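Local structure of XPF endonuclease (Aeropyrum pernix, 2BGW) at residues 50-55 with 82-87; 38-43 with 72-77; 23-28 with 122-127. The protein acts as a structure-specific endonuclease of the XPF family, linked to nucleotide excision repair, which probably binds damaged DNA and cuts single-stranded DNA, using a bound metal. All blocks are in the same frame, centred on the assembly; numbering follows the deposited sequence.

Contact 1 of 3, residues 50-55 with 82-87. With MG (magnesium ion), chain E; SO4 (sulfate ion), chain G.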
loop_
_atom_site.group_PDB
_atom_site.type_symbol
_atom_site.label_atom_id
_atom_site.label_comp_id
_atom_site.label_asym_id
_atom_site.label_seq_id
_atom_site.Cartn_x
_atom_site.Cartn_y
_atom_site.Cartn_z
ATOM N N ILE A 50 -2.454 -3.993 -0.214
ATOM C CA ILE A 50 -2.098 -4.147 1.186
ATOM C C ILE A 50 -2.602 -2.910 1.933
ATOM O O ILE A 50 -2.646 -1.806 1.372
ATOM C CB ILE A 50 -0.564 -4.371 1.381
ATOM C CG1 ILE A 50 -0.245 -4.826 2.792
ATOM C CG2 ILE A 50 0.218 -3.115 1.106
ATOM C CD1 ILE A 50 -0.473 -6.253 3.008
ATOM N N VAL A 51 -2.989 -3.116 3.191
ATOM C CA VAL A 51 -3.522 -2.076 4.057
ATOM C C VAL A 51 -2.697 -2.032 5.333
ATOM O O VAL A 51 -2.425 -3.076 5.957
ATOM C CB VAL A 51 -5.010 -2.360 4.425
ATOM C CG1 VAL A 51 -5.486 -1.506 5.605
ATOM C CG2 VAL A 51 -5.901 -2.143 3.236
ATOM N N GLU A 52 -2.315 -0.820 5.715
ATOM C CA GLU A 52 -1.536 -0.568 6.914
ATOM C C GLU A 52 -2.428 0.317 7.739
ATOM O O GLU A 52 -2.853 1.356 7.273
ATOM C CB GLU A 52 -0.212 0.133 6.516
ATOM C CG GLU A 52 0.720 0.627 7.619
ATOM C CD GLU A 52 0.861 -0.342 8.796
ATOM O OE1 GLU A 52 1.000 -1.575 8.589
ATOM O OE2 GLU A 52 0.849 0.146 9.951
ATOM N N ARG A 53 -2.772 -0.119 8.940
ATOM C CA ARG A 53 -3.708 0.624 9.794
ATOM C C ARG A 53 -2.931 1.371 10.838
ATOM O O ARG A 53 -2.078 0.796 11.496
ATOM C CB ARG A 53 -4.683 -0.303 10.504
ATOM C CG ARG A 53 -5.631 0.416 11.415
ATOM C CD ARG A 53 -6.256 -0.547 12.401
ATOM N NE ARG A 53 -7.021 0.122 13.453
ATOM C CZ ARG A 53 -6.733 0.057 14.754
ATOM N NH1 ARG A 53 -5.698 -0.652 15.175
ATOM N NH2 ARG A 53 -7.491 0.687 15.642
ATOM N N LYS A 54 -3.248 2.651 11.000
ATOM C CA LYS A 54 -2.564 3.504 11.964
ATOM C C LYS A 54 -3.526 4.493 12.596
ATOM O O LYS A 54 -4.289 5.159 11.888
ATOM C CB LYS A 54 -1.456 4.251 11.243
ATOM C CG LYS A 54 -0.131 4.006 11.835
ATOM C CD LYS A 54 0.869 3.692 10.788
ATOM C CE LYS A 54 1.893 2.777 11.393
ATOM N NZ LYS A 54 3.102 2.900 10.592
ATOM N N THR A 55 -3.505 4.566 13.925
ATOM C CA THR A 55 -4.233 5.614 14.665
ATOM C C THR A 55 -3.588 6.958 14.336
ATOM O O THR A 55 -2.363 7.029 14.091
ATOM C CB THR A 55 -4.092 5.450 16.170
ATOM O OG1 THR A 55 -2.710 5.290 16.474
ATOM C CG2 THR A 55 -4.881 4.256 16.708
ATOM N N VAL A 82 -1.136 0.487 -2.207
ATOM C CA VAL A 82 -0.930 0.573 -0.765
ATOM C C VAL A 82 -1.904 1.563 -0.162
ATOM O O VAL A 82 -1.921 2.717 -0.541
ATOM C CB VAL A 82 0.529 1.043 -0.421
ATOM C CG1 VAL A 82 0.757 0.995 1.053
ATOM C CG2 VAL A 82 1.554 0.174 -1.097
ATOM N N PHE A 83 -2.700 1.119 0.792
ATOM C CA PHE A 83 -3.573 2.032 1.515
ATOM C C PHE A 83 -3.041 2.143 2.883
ATOM O O PHE A 83 -2.845 1.116 3.540
ATOM C CB PHE A 83 -5.015 1.523 1.599
ATOM C CG PHE A 83 -5.774 1.667 0.313
ATOM C CD1 PHE A 83 -6.015 0.574 -0.487
ATOM C CD2 PHE A 83 -6.231 2.922 -0.106
ATOM C CE1 PHE A 83 -6.713 0.725 -1.668
ATOM C CE2 PHE A 83 -6.924 3.082 -1.309
ATOM C CZ PHE A 83 -7.159 1.982 -2.085
ATOM N N ILE A 84 -2.775 3.376 3.315
ATOM C CA ILE A 84 -2.597 3.633 4.750
ATOM C C ILE A 84 -3.856 4.262 5.255
ATOM O O ILE A 84 -4.319 5.263 4.710
ATOM C CB ILE A 84 -1.443 4.553 5.058
ATOM C CG1 ILE A 84 -0.123 3.828 4.784
ATOM C CG2 ILE A 84 -1.536 4.974 6.506
ATOM C CD1 ILE A 84 1.034 4.724 4.513
ATOM N N ILE A 85 -4.436 3.646 6.269
ATOM C CA ILE A 85 -5.675 4.139 6.814
ATOM C C ILE A 85 -5.366 4.818 8.106
ATOM O O ILE A 85 -4.872 4.185 9.040
ATOM C CB ILE A 85 -6.700 3.010 7.081
ATOM C CG1 ILE A 85 -7.292 2.504 5.756
ATOM C CG2 ILE A 85 -7.788 3.499 8.046
ATOM C CD1 ILE A 85 -8.005 1.195 5.890
ATOM N N VAL A 86 -5.659 6.110 8.166
ATOM C CA VAL A 86 -5.413 6.853 9.390
ATOM C C VAL A 86 -6.695 7.003 10.207
ATOM O O VAL A 86 -7.690 7.612 9.778
ATOM C CB VAL A 86 -4.743 8.181 9.114
ATOM C CG1 VAL A 86 -4.439 8.869 10.415
ATOM C CG2 VAL A 86 -3.450 7.972 8.303
ATOM N N GLU A 87 -6.652 6.402 11.385
ATOM C CA GLU A 87 -7.806 6.295 12.250
ATOM C C GLU A 87 -7.791 7.366 13.353
ATOM O O GLU A 87 -6.909 7.350 14.244
ATOM C CB GLU A 87 -7.804 4.900 12.864
ATOM C CG GLU A 87 -8.901 4.587 13.853
ATOM C CD GLU A 87 -8.955 3.102 14.126
ATOM O OE1 GLU A 87 -9.255 2.347 13.165
ATOM O OE2 GLU A 87 -8.681 2.685 15.286
HETATM MG MG MG E . -0.087 -0.925 11.729
HETATM S S SO4 G . -5.151 -0.709 18.684
HETATM O O1 SO4 G . -5.209 -1.772 17.683
HETATM O O2 SO4 G . -4.155 0.274 18.232
HETATM O O3 SO4 G . -6.462 -0.048 18.810
HETATM O O4 SO4 G . -4.812 -1.353 19.959
#
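Arg53 and Glu87 pair across two adjacent parallel strands, 50-55 and 82-87, in the central sheet of a PD-(D/E)XK-type nuclease domain; Glu52, Arg53 and Lys54 open the ERKXXXD signature of XPF nucleases. The two side chains cross with their guanidinium and carboxylate planes 59° apart. Arg53 NE donates to Glu87 OE1 at 3.2 Å; this oxygen lies in the guanidinium plane, but the donor comes from above the carboxylate plane. NH2 completes the salt bridge with OE2, while Arg53 NH1 grips sulfate O1 at 2.8 Å. Glu87 OE1 also accepts from Thr126. On the same sheet face, Val51 CG1 leans on Ile85 CD1 at 3.7 Å, and its CG2 branch packs at Phe83 CB.

Glu52 belongs to the other face. Its CB rests beside Ile84 CG1 at 4.1 Å, after which a bend at chi2 (41°) turns the carboxylate away from the neighbouring strand and brings OE2 to magnesium at 2.3 Å. Lys54 NZ forms a long salt bridge with that oxygen and a hydrogen bond with Gln71. Five backbone bonds join the strands, among them Ile85 N to Glu52 O at 3.0 Å, nearly straight at 169°.

Contact 2 of 3, residues 38-43 with 72-77. With MG (magnesium ion), chain E; SO4 (sulfate ion), chain H; nucleotides of chain C.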
loop_
_atom_site.group_PDB
_atom_site.type_symbol
_atom_site.label_atom_id
_atom_site.label_comp_id
_atom_site.label_asym_id
_atom_site.label_seq_id
_atom_site.Cartn_x
_atom_site.Cartn_y
_atom_site.Cartn_z
ATOM N N LEU A 38 1.900 -11.969 8.280
ATOM C CA LEU A 38 2.145 -11.498 6.923
ATOM C C LEU A 38 3.513 -10.868 6.890
ATOM O O LEU A 38 3.992 -10.420 7.914
ATOM C CB LEU A 38 1.128 -10.425 6.544
ATOM C CG LEU A 38 -0.341 -10.770 6.618
ATOM C CD1 LEU A 38 -1.138 -9.508 6.470
ATOM C CD2 LEU A 38 -0.630 -11.743 5.519
ATOM N N PRO A 39 4.151 -10.818 5.712
ATOM C CA PRO A 39 5.464 -10.205 5.696
ATOM C C PRO A 39 5.398 -8.744 6.139
ATOM O O PRO A 39 6.288 -8.275 6.862
ATOM C CB PRO A 39 5.863 -10.278 4.228
ATOM C CG PRO A 39 5.002 -11.293 3.634
ATOM C CD PRO A 39 3.739 -11.285 4.378
ATOM N N MET A 40 4.330 -8.051 5.735
ATOM C CA MET A 40 4.199 -6.600 5.914
ATOM C C MET A 40 2.750 -6.123 5.955
ATOM O O MET A 40 1.891 -6.750 5.370
ATOM C CB MET A 40 4.969 -5.854 4.813
ATOM C CG MET A 40 4.504 -6.109 3.421
ATOM S SD MET A 40 5.873 -5.923 2.263
ATOM C CE MET A 40 6.155 -4.179 2.308
ATOM N N GLY A 41 2.500 -5.010 6.639
ATOM C CA GLY A 41 1.182 -4.398 6.691
ATOM C C GLY A 41 0.243 -5.183 7.571
ATOM O O GLY A 41 0.633 -6.204 8.128
ATOM N N ASP A 42 -1.009 -4.743 7.666
ATOM C CA ASP A 42 -1.909 -5.276 8.682
ATOM C C ASP A 42 -3.049 -6.022 8.102
ATOM O O ASP A 42 -3.568 -6.929 8.740
ATOM C CB ASP A 42 -2.459 -4.175 9.591
ATOM C CG ASP A 42 -1.374 -3.239 10.101
ATOM O OD1 ASP A 42 -0.220 -3.704 10.336
ATOM O OD2 ASP A 42 -1.669 -2.028 10.237
ATOM N N TYR A 43 -3.460 -5.640 6.904
ATOM C CA TYR A 43 -4.544 -6.343 6.258
ATOM C C TYR A 43 -4.214 -6.627 4.817
ATOM O O TYR A 43 -3.907 -5.710 4.072
ATOM C CB TYR A 43 -5.832 -5.533 6.340
ATOM C CG TYR A 43 -6.346 -5.412 7.721
ATOM C CD1 TYR A 43 -5.938 -4.362 8.535
ATOM C CD2 TYR A 43 -7.214 -6.341 8.239
ATOM C CE1 TYR A 43 -6.393 -4.233 9.830
ATOM C CE2 TYR A 43 -7.685 -6.226 9.529
ATOM C CZ TYR A 43 -7.259 -5.166 10.316
ATOM O OH TYR A 43 -7.696 -5.032 11.599
ATOM N N ALA A 72 6.829 2.839 4.661
ATOM C CA ALA A 72 6.062 3.310 3.538
ATOM C C ALA A 72 6.619 2.763 2.266
ATOM O O ALA A 72 5.892 2.237 1.451
ATOM C CB ALA A 72 6.054 4.847 3.490
ATOM N N SER A 73 7.921 2.919 2.105
ATOM C CA SER A 73 8.623 2.516 0.892
ATOM C C SER A 73 8.685 0.986 0.726
ATOM O O SER A 73 8.699 0.486 -0.396
ATOM C CB SER A 73 10.038 3.111 0.874
ATOM O OG SER A 73 10.763 2.682 2.030
ATOM N N ARG A 74 8.721 0.253 1.833
ATOM C CA ARG A 74 8.632 -1.185 1.752
ATOM C C ARG A 74 7.299 -1.583 1.118
ATOM O O ARG A 74 7.273 -2.288 0.091
ATOM C CB ARG A 74 8.766 -1.810 3.127
ATOM C CG ARG A 74 9.801 -2.926 3.118
ATOM C CD ARG A 74 10.153 -3.385 4.508
ATOM N NE ARG A 74 9.021 -4.078 5.116
ATOM C CZ ARG A 74 9.145 -5.101 5.959
ATOM N NH1 ARG A 74 10.358 -5.550 6.285
ATOM N NH2 ARG A 74 8.064 -5.679 6.478
ATOM N N LEU A 75 6.198 -1.092 1.700
ATOM C CA LEU A 75 4.884 -1.418 1.211
ATOM C C LEU A 75 4.762 -1.099 -0.262
ATOM O O LEU A 75 4.273 -1.917 -1.037
ATOM C CB LEU A 75 3.817 -0.730 2.032
ATOM C CG LEU A 75 3.716 -1.118 3.506
ATOM C CD1 LEU A 75 2.807 -0.135 4.205
ATOM C CD2 LEU A 75 3.242 -2.533 3.775
ATOM N N ALA A 76 5.266 0.057 -0.665
ATOM C CA ALA A 76 5.121 0.516 -2.024
ATOM C C ALA A 76 5.947 -0.295 -3.016
ATOM O O ALA A 76 5.598 -0.375 -4.198
ATOM C CB ALA A 76 5.460 1.984 -2.108
ATOM N N GLU A 77 7.043 -0.876 -2.532
ATOM C CA GLU A 77 7.900 -1.765 -3.331
ATOM C C GLU A 77 7.225 -3.105 -3.585
ATOM O O GLU A 77 7.383 -3.682 -4.640
ATOM C CB GLU A 77 9.193 -2.055 -2.576
ATOM C CG GLU A 77 10.316 -2.692 -3.397
ATOM C CD GLU A 77 11.518 -3.153 -2.547
ATOM O OE1 GLU A 77 11.671 -2.761 -1.362
ATOM O OE2 GLU A 77 12.341 -3.922 -3.091
HETATM MG MG MG E . -0.087 -0.925 11.729
HETATM S S SO4 H . 5.848 -3.496 8.302
HETATM O O1 SO4 H . 6.144 -4.888 8.718
HETATM O O2 SO4 H . 4.879 -3.471 7.202
HETATM O O3 SO4 H . 5.123 -2.807 9.368
HETATM O O4 SO4 H . 7.104 -2.773 7.935
ATOM P P DA C 15 15.738 0.301 -3.399
ATOM O OP1 DA C 15 17.128 0.694 -3.106
ATOM O OP2 DA C 15 15.172 -0.910 -2.752
ATOM O "O5'" DA C 15 14.818 1.556 -3.050
ATOM C "C5'" DA C 15 15.252 2.806 -3.594
ATOM C "C4'" DA C 15 14.126 3.812 -3.543
ATOM O "O4'" DA C 15 13.035 3.331 -4.381
ATOM C "C3'" DA C 15 13.550 3.943 -2.133
ATOM O "O3'" DA C 15 13.872 5.218 -1.564
ATOM C "C2'" DA C 15 12.045 3.733 -2.299
ATOM C "C1'" DA C 15 11.840 3.819 -3.817
ATOM N N9 DA C 15 10.645 3.071 -4.210
ATOM C C8 DA C 15 10.345 1.768 -3.917
ATOM N N7 DA C 15 9.165 1.398 -4.364
ATOM C C5 DA C 15 8.653 2.534 -4.977
ATOM C C6 DA C 15 7.423 2.796 -5.625
ATOM N N6 DA C 15 6.456 1.885 -5.799
ATOM N N1 DA C 15 7.235 4.043 -6.102
ATOM C C2 DA C 15 8.215 4.940 -5.924
ATOM N N3 DA C 15 9.398 4.817 -5.321
ATOM C C4 DA C 15 9.552 3.575 -4.872
#
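The guanidinium of Arg74 is approached obliquely by Met40 CB and Pro39 O, while O4 of a sulfate lies over one of its faces. Arg74 NH2 lies 3.5 Å from Met40 CB and 3.1 Å from sulfate O1. The second flat group, the base of DA15 of chain C, packs on a different side of helix 67-78 from the loop, against Ala76 and Glu77, its N6 donating to Ala76 O at 2.9 Å and its N7 close to the backbone of Glu77. The Met40 and Leu75 side chains run alongside one another, pointing opposite ways. With chi1 near 61°, Met40 CG is set between backbone N and carbonyl carbon, where it and CE can both meet Leu75 CD2, the latter at 3.7 Å from Met40 CE. Here the loop between strands 32-36 and 43-46 packs on helix 67-78, carrying the Gly-Asp pair that precedes the ERKXXXD motif in XPF nucleases. Gly41 N donates to sulfate O2 at 2.9 Å, which places the anion between loop and helix. Asp42 and Tyr43 form a classic beta bulge opposite Val51, and beyond the glycine Asp42 OD2 binds magnesium at 2.4 Å.

Contact 3 of 3, residues 23-28 with 122-127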
loop_
_atom_site.group_PDB
_atom_site.type_symbol
_atom_site.label_atom_id
_atom_site.label_comp_id
_atom_site.label_asym_id
_atom_site.label_seq_id
_atom_site.Cartn_x
_atom_site.Cartn_y
_atom_site.Cartn_z
ATOM N N PRO A 23 -10.806 -6.520 13.570
ATOM C CA PRO A 23 -11.240 -7.850 13.116
ATOM C C PRO A 23 -12.658 -8.286 13.491
ATOM O O PRO A 23 -13.382 -8.764 12.620
ATOM C CB PRO A 23 -10.204 -8.789 13.722
ATOM C CG PRO A 23 -8.976 -7.955 13.752
ATOM C CD PRO A 23 -9.457 -6.580 14.148
ATOM N N SER A 24 -13.062 -8.118 14.750
ATOM C CA SER A 24 -14.437 -8.484 15.183
ATOM C C SER A 24 -15.478 -7.677 14.465
ATOM O O SER A 24 -16.528 -8.194 14.104
ATOM C CB SER A 24 -14.622 -8.276 16.675
ATOM O OG SER A 24 -13.493 -8.796 17.352
ATOM N N ILE A 25 -15.189 -6.401 14.259
ATOM C CA ILE A 25 -16.083 -5.577 13.462
ATOM C C ILE A 25 -16.167 -6.123 12.042
ATOM O O ILE A 25 -17.267 -6.286 11.509
ATOM C CB ILE A 25 -15.696 -4.096 13.483
ATOM C CG1 ILE A 25 -15.633 -3.594 14.920
ATOM C CG2 ILE A 25 -16.738 -3.286 12.743
ATOM C CD1 ILE A 25 -15.044 -2.211 15.050
ATOM N N LEU A 26 -15.007 -6.428 11.459
ATOM C CA LEU A 26 -14.927 -6.988 10.113
ATOM C C LEU A 26 -15.741 -8.257 9.967
ATOM O O LEU A 26 -16.476 -8.430 9.004
ATOM C CB LEU A 26 -13.485 -7.246 9.722
ATOM C CG LEU A 26 -12.822 -6.100 8.975
ATOM C CD1 LEU A 26 -11.377 -6.429 8.726
ATOM C CD2 LEU A 26 -13.525 -5.773 7.662
ATOM N N GLU A 27 -15.627 -9.145 10.938
ATOM C CA GLU A 27 -16.389 -10.369 10.908
ATOM C C GLU A 27 -17.876 -10.093 11.063
ATOM O O GLU A 27 -18.730 -10.802 10.526
ATOM C CB GLU A 27 -15.910 -11.281 12.005
ATOM C CG GLU A 27 -14.618 -11.911 11.693
ATOM C CD GLU A 27 -14.096 -12.654 12.885
ATOM O OE1 GLU A 27 -14.780 -12.624 13.937
ATOM O OE2 GLU A 27 -12.998 -13.253 12.783
ATOM N N SER A 28 -18.175 -9.038 11.795
ATOM C CA SER A 28 -19.544 -8.656 12.025
ATOM C C SER A 28 -20.201 -8.116 10.785
ATOM O O SER A 28 -21.405 -8.160 10.692
ATOM C CB SER A 28 -19.606 -7.609 13.108
ATOM O OG SER A 28 -20.750 -7.835 13.907
ATOM N N ASP A 122 -12.950 5.986 13.598
ATOM C CA ASP A 122 -12.845 5.012 14.653
ATOM C C ASP A 122 -12.584 3.719 13.942
ATOM O O ASP A 122 -12.684 3.692 12.721
ATOM C CB ASP A 122 -14.167 4.914 15.418
ATOM C CG ASP A 122 -15.387 5.185 14.544
ATOM O OD1 ASP A 122 -16.262 5.939 15.000
ATOM O OD2 ASP A 122 -15.493 4.665 13.409
ATOM N N PRO A 123 -12.246 2.642 14.680
ATOM C CA PRO A 123 -12.159 1.272 14.160
ATOM C C PRO A 123 -13.268 0.851 13.174
ATOM O O PRO A 123 -12.974 0.293 12.105
ATOM C CB PRO A 123 -12.249 0.436 15.438
ATOM C CG PRO A 123 -11.509 1.254 16.425
ATOM C CD PRO A 123 -11.870 2.686 16.103
ATOM N N LYS A 124 -14.528 1.107 13.538
ATOM C CA LYS A 124 -15.672 0.757 12.697
ATOM C C LYS A 124 -15.515 1.375 11.317
ATOM O O LYS A 124 -15.869 0.773 10.322
ATOM C CB LYS A 124 -16.970 1.240 13.349
ATOM C CG LYS A 124 -18.222 0.718 12.714
ATOM C CD LYS A 124 -19.352 1.695 12.843
ATOM C CE LYS A 124 -20.685 1.044 12.466
ATOM N NZ LYS A 124 -21.762 2.077 12.283
ATOM N N GLY A 125 -14.974 2.580 11.269
ATOM C CA GLY A 125 -14.739 3.234 10.002
ATOM C C GLY A 125 -13.675 2.499 9.205
ATOM O O GLY A 125 -13.803 2.293 7.996
ATOM N N THR A 126 -12.610 2.104 9.891
ATOM C CA THR A 126 -11.510 1.379 9.259
ATOM C C THR A 126 -12.037 0.049 8.760
ATOM O O THR A 126 -11.783 -0.331 7.606
ATOM C CB THR A 126 -10.352 1.180 10.237
ATOM O OG1 THR A 126 -10.074 2.444 10.860
ATOM C CG2 THR A 126 -9.112 0.675 9.525
ATOM N N ALA A 127 -12.821 -0.604 9.621
ATOM C CA ALA A 127 -13.482 -1.853 9.291
ATOM C C ALA A 127 -14.431 -1.717 8.086
ATOM O O ALA A 127 -14.488 -2.606 7.231
ATOM C CB ALA A 127 -14.172 -2.373 10.466
#
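Ile25 lies across the first turn of helix 123-137 and overlaps three of its residues. Its CG2 branch meets the methyl group of Ala127, with Ile25 CG2 3.6 Å from Ala127 CB, and the longer branch reaches further toward the helix start. CG1 is anti to the carbonyl carbon and beside the backbone N (chi1 -56°), a setting that spreads the two branches over different residues. Thus Ile25 CD1 comes to rest 3.7 Å from Lys124 N and touches the proline ring as well, at 3.9 Å from Pro123 CB. With an alanine here both branches go, and the methyl of Ala127 and the ring of Pro123 would probably lose their packing partner, leaving a gap.

Leu26 adds a lighter touch: its CG lies 4.2 Å from Ala127 CB, and its CD2 methyl reaches over to Ala127 O. Because alanine offers only a methyl group, the backbones come near here, with the CA atoms of Leu26 and Ala127 5.4 Å apart. The two short helical segments cross at 51° with their axes 8.8 Å apart. They pack side by side on one face of the mixed sheet in the ERCC4-type nuclease domain: Leu26 also touches Val33 and Tyr43, on strands 32-36 and 43-46, and Thr126 rests on Ile85 of strand 81-87. Helix 67-78 lies on the other face, giving an alpha/beta/alpha layering.

The start of helix 123-137 is fixed by Asp122 at the N-cap, whose OD2 accepts from Gly125 N at 3.0 Å, met nearly along its C-O axis, although the N-H points off line (138°). Lys124 contributes to the contact through its CG, near Ile25 CG2, and then leads away, its NZ forming a salt bridge with Glu99 of the second subunit.

Contacts 1 and 2 share the active-site metal: Glu52 and Arg53 of contact 1 and Asp42 of contact 2 make up the magnesium site, and the two contacts are further tied by Arg53 N to Asp42 OD2 at 2.6 Å and Asp42 N to Val51 O at 2.8 Å. Their centres are 10 Å apart. Contact 3 lies further off, the side chain of Pro123 being about 13 Å from the metal, yet it reaches the others by two routes. Thr126 CG2 packs 3.5 Å from Ile85 CG2 of contact 1, and Leu26 CD1 packs 3.8 Å from Tyr43 CE2 of contact 2. Bound DNA touches helix 67-78 of contact 2, whereas contact 3 stays about 21 Å away at its nearest atom.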